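Local coordinates for ferric uptake regulation protein (Vibrio cholerae, PDB 2W57) that probably acts as an iron-responsive, DNA-binding transcriptional repressor of iron-uptake genes and carries two zinc ions per chain in this crystal form, at residues A[23-28]-A[40-45]. Residues are numbered along the deposited sequence; the frame is centred on the assembly and turned at random.
Sequences LEVLQQ and YKKLID
Val-25 meets Leu-43 and Lys-42 where helix 17-26 packs against helix 36-45. The CB of Val-25 points toward the second helix, and its two methyls divide there. CG1 lies anti to the backbone N (chi1 167°) and faces the root of Lys-42, with CB of that lysine 4.5 Å from it, a loose approach. CG2 sits anti to the carbonyl carbon and takes the closer contact, 3.8 Å to CD2 of Leu-43. The CB of Leu-43 points alongside Val-25 rather than at it, and its CD2 branch then reaches the valine; the two side chains meet at a slant. Lys-42 adds only aliphatic carbon here.

The contact is apolar and small, about 130 Å² in all. The closest CA atoms, those of Val-25 and Leu-43, are 7.8 Å apart, and side chains alone make the contact. Both of these residues are buried, while Lys-42 is partly exposed. Val-25 also touches Leu-39, Leu-46 and Cys-31, and Leu-43 touches Val-55 of helix 52-64. Plain helix-helix packing of this kind belongs to the hydrophobic core of a helix-turn-helix type DNA-binding domain, consistent with the winged-helix fold of the Fur family.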
ATOM      1  N   LEU A  23      17.002  15.201   2.888  1.00 22.22           N
ATOM      2  CA  LEU A  23      15.908  16.164   2.994  1.00 23.20           C
ATOM      3  C   LEU A  23      15.963  17.177   1.843  1.00 23.50           C
ATOM      4  O   LEU A  23      14.955  17.432   1.185  1.00 23.57           O
ATOM      5  CB  LEU A  23      15.923  16.864   4.357  1.00 23.37           C
ATOM      6  CG  LEU A  23      14.855  17.911   4.695  1.00 23.90           C
ATOM      7  CD1 LEU A  23      13.445  17.335   4.602  1.00 23.64           C
ATOM      8  CD2 LEU A  23      15.113  18.471   6.091  1.00 23.47           C
ATOM      9  N   GLU A  24      17.143  17.746   1.614  1.00 24.03           N
ATOM     10  CA  GLU A  24      17.423  18.544   0.428  1.00 25.03           C
ATOM     11  C   GLU A  24      16.765  17.925  -0.815  1.00 24.86           C
ATOM     12  O   GLU A  24      16.003  18.587  -1.519  1.00 24.92           O
ATOM     13  CB  GLU A  24      18.931  18.599   0.236  1.00 25.67           C
ATOM     14  CG  GLU A  24      19.476  19.741  -0.589  1.00 29.60           C
ATOM     15  CD  GLU A  24      20.916  20.089  -0.172  1.00 35.81           C
ATOM     16  OE1 GLU A  24      21.615  20.846  -0.907  1.00 38.49           O
ATOM     17  OE2 GLU A  24      21.350  19.602   0.908  1.00 37.01           O
ATOM     18  N   VAL A  25      17.037  16.647  -1.074  1.00 24.47           N
ATOM     19  CA  VAL A  25      16.474  16.007  -2.253  1.00 24.40           C
ATOM     20  C   VAL A  25      14.964  16.004  -2.206  1.00 24.61           C
ATOM     21  O   VAL A  25      14.316  16.329  -3.207  1.00 25.25           O
ATOM     22  CB  VAL A  25      17.006  14.573  -2.483  1.00 24.33           C
ATOM     23  CG1 VAL A  25      16.150  13.845  -3.518  1.00 23.61           C
ATOM     24  CG2 VAL A  25      18.475  14.609  -2.936  1.00 23.91           C
ATOM     25  N   LEU A  26      14.406  15.665  -1.045  1.00 24.59           N
ATOM     26  CA  LEU A  26      12.956  15.571  -0.881  1.00 24.69           C
ATOM     27  C   LEU A  26      12.229  16.873  -1.205  1.00 25.55           C
ATOM     28  O   LEU A  26      11.060  16.855  -1.594  1.00 25.42           O
ATOM     29  CB  LEU A  26      12.604  15.077   0.522  1.00 24.22           C
ATOM     30  CG  LEU A  26      12.771  13.564   0.703  1.00 23.03           C
ATOM     31  CD1 LEU A  26      12.746  13.166   2.161  1.00 21.40           C
ATOM     32  CD2 LEU A  26      11.717  12.823  -0.092  1.00 21.19           C
ATOM     33  N   GLN A  27      12.949  17.987  -1.077  1.00 26.62           N
ATOM     34  CA  GLN A  27      12.405  19.323  -1.330  1.00 27.97           C
ATOM     35  C   GLN A  27      12.425  19.779  -2.788  1.00 28.87           C
ATOM     36  O   GLN A  27      11.806  20.784  -3.111  1.00 28.88           O
ATOM     37  CB  GLN A  27      13.135  20.353  -0.476  1.00 27.53           C
ATOM     38  CG  GLN A  27      12.684  20.365   0.955  1.00 27.16           C
ATOM     39  CD  GLN A  27      13.765  20.860   1.873  1.00 26.87           C
ATOM     40  OE1 GLN A  27      14.947  20.768   1.562  1.00 26.64           O
ATOM     41  NE2 GLN A  27      13.373  21.379   3.018  1.00 28.17           N
ATOM     42  N   GLN A  28      13.134  19.056  -3.652  1.00 30.39           N
ATOM     43  CA  GLN A  28      13.236  19.420  -5.066  1.00 32.03           C
ATOM     44  C   GLN A  28      11.876  19.222  -5.752  1.00 32.71           C
ATOM     45  O   GLN A  28      11.244  18.183  -5.582  1.00 32.66           O
ATOM     46  CB  GLN A  28      14.341  18.623  -5.769  1.00 31.76           C
ATOM     47  CG  GLN A  28      15.797  19.030  -5.399  1.00 32.98           C
ATOM     48  CD  GLN A  28      16.848  17.992  -5.860  1.00 33.91           C
ATOM     49  OE1 GLN A  28      16.512  16.993  -6.515  1.00 36.89           O
ATOM     50  NE2 GLN A  28      18.125  18.229  -5.515  1.00 35.63           N
ATOM     51  N   TYR A  40      17.836   7.263  -3.738  1.00 20.80           N
ATOM     52  CA  TYR A  40      19.208   6.764  -3.757  1.00 19.81           C
ATOM     53  C   TYR A  40      19.884   7.094  -5.085  1.00 20.24           C
ATOM     54  O   TYR A  40      20.985   7.652  -5.084  1.00 20.26           O
ATOM     55  CB  TYR A  40      19.219   5.255  -3.486  1.00 18.89           C
ATOM     56  CG  TYR A  40      20.492   4.545  -3.862  1.00 16.76           C
ATOM     57  CD1 TYR A  40      21.655   4.734  -3.120  1.00 14.94           C
ATOM     58  CD2 TYR A  40      20.534   3.686  -4.956  1.00 14.99           C
ATOM     59  CE1 TYR A  40      22.832   4.101  -3.453  1.00 14.28           C
ATOM     60  CE2 TYR A  40      21.724   3.039  -5.310  1.00 15.74           C
ATOM     61  CZ  TYR A  40      22.868   3.254  -4.540  1.00 16.57           C
ATOM     62  OH  TYR A  40      24.046   2.614  -4.848  1.00 17.60           O
ATOM     63  N   LYS A  41      19.229   6.763  -6.206  1.00 20.36           N
ATOM     64  CA  LYS A  41      19.772   7.049  -7.549  1.00 21.07           C
ATOM     65  C   LYS A  41      20.060   8.530  -7.817  1.00 20.60           C
ATOM     66  O   LYS A  41      21.043   8.852  -8.481  1.00 20.91           O
ATOM     67  CB  LYS A  41      18.879   6.476  -8.653  1.00 20.86           C
ATOM     68  CG  LYS A  41      19.299   5.068  -9.127  1.00 22.89           C
ATOM     69  CD  LYS A  41      18.284   4.462 -10.104  1.00 23.10           C
ATOM     70  CE  LYS A  41      17.173   3.749  -9.362  1.00 27.44           C
ATOM     71  NZ  LYS A  41      15.834   3.951 -10.012  1.00 31.03           N
ATOM     72  N   LYS A  42      19.200   9.413  -7.311  1.00 20.21           N
ATOM     73  CA  LYS A  42      19.373  10.856  -7.420  1.00 20.30           C
ATOM     74  C   LYS A  42      20.665  11.255  -6.711  1.00 19.92           C
ATOM     75  O   LYS A  42      21.516  11.933  -7.276  1.00 19.89           O
ATOM     76  CB  LYS A  42      18.201  11.568  -6.748  1.00 20.40           C
ATOM     77  CG  LYS A  42      17.569  12.654  -7.584  1.00 24.19           C
ATOM     78  CD  LYS A  42      16.412  12.071  -8.421  1.00 29.78           C
ATOM     79  CE  LYS A  42      15.726  13.136  -9.298  1.00 31.99           C
ATOM     80  NZ  LYS A  42      14.339  12.699  -9.636  1.00 32.80           N
ATOM     81  N   LEU A  43      20.811  10.779  -5.479  1.00 19.59           N
ATOM     82  CA  LEU A  43      21.994  10.998  -4.670  1.00 18.94           C
ATOM     83  C   LEU A  43      23.272  10.530  -5.362  1.00 18.81           C
ATOM     84  O   LEU A  43      24.303  11.208  -5.250  1.00 18.56           O
ATOM     85  CB  LEU A  43      21.829  10.324  -3.301  1.00 18.71           C
ATOM     86  CG  LEU A  43      20.892  11.053  -2.330  1.00 18.91           C
ATOM     87  CD1 LEU A  43      20.645  10.203  -1.097  1.00 19.61           C
ATOM     88  CD2 LEU A  43      21.430  12.441  -1.921  1.00 17.89           C
ATOM     89  N   ILE A  44      23.206   9.399  -6.081  1.00 18.30           N
ATOM     90  CA  ILE A  44      24.363   8.914  -6.847  1.00 18.14           C
ATOM     91  C   ILE A  44      24.750   9.932  -7.924  1.00 18.41           C
ATOM     92  O   ILE A  44      25.930  10.293  -8.046  1.00 18.76           O
ATOM     93  CB  ILE A  44      24.162   7.496  -7.485  1.00 18.26           C
ATOM     94  CG1 ILE A  44      23.999   6.399  -6.409  1.00 18.69           C
ATOM     95  CG2 ILE A  44      25.316   7.151  -8.430  1.00 16.44           C
ATOM     96  CD1 ILE A  44      25.249   6.184  -5.456  1.00 18.83           C
ATOM     97  N   ASP A  45      23.748  10.393  -8.677  1.00 18.07           N
ATOM     98  CA  ASP A  45      23.905  11.402  -9.720  1.00 17.82           C
ATOM     99  C   ASP A  45      24.386  12.714  -9.148  1.00 17.50           C
ATOM    100  O   ASP A  45      25.002  13.499  -9.851  1.00 17.59           O
ATOM    101  CB  ASP A  45      22.578  11.662 -10.423  1.00 17.99           C
ATOM    102  CG  ASP A  45      22.186  10.554 -11.374  1.00 19.75           C
ATOM    103  OD1 ASP A  45      23.074   9.822 -11.870  1.00 21.76           O
ATOM    104  OD2 ASP A  45      20.973  10.427 -11.642  1.00 22.01           O
TER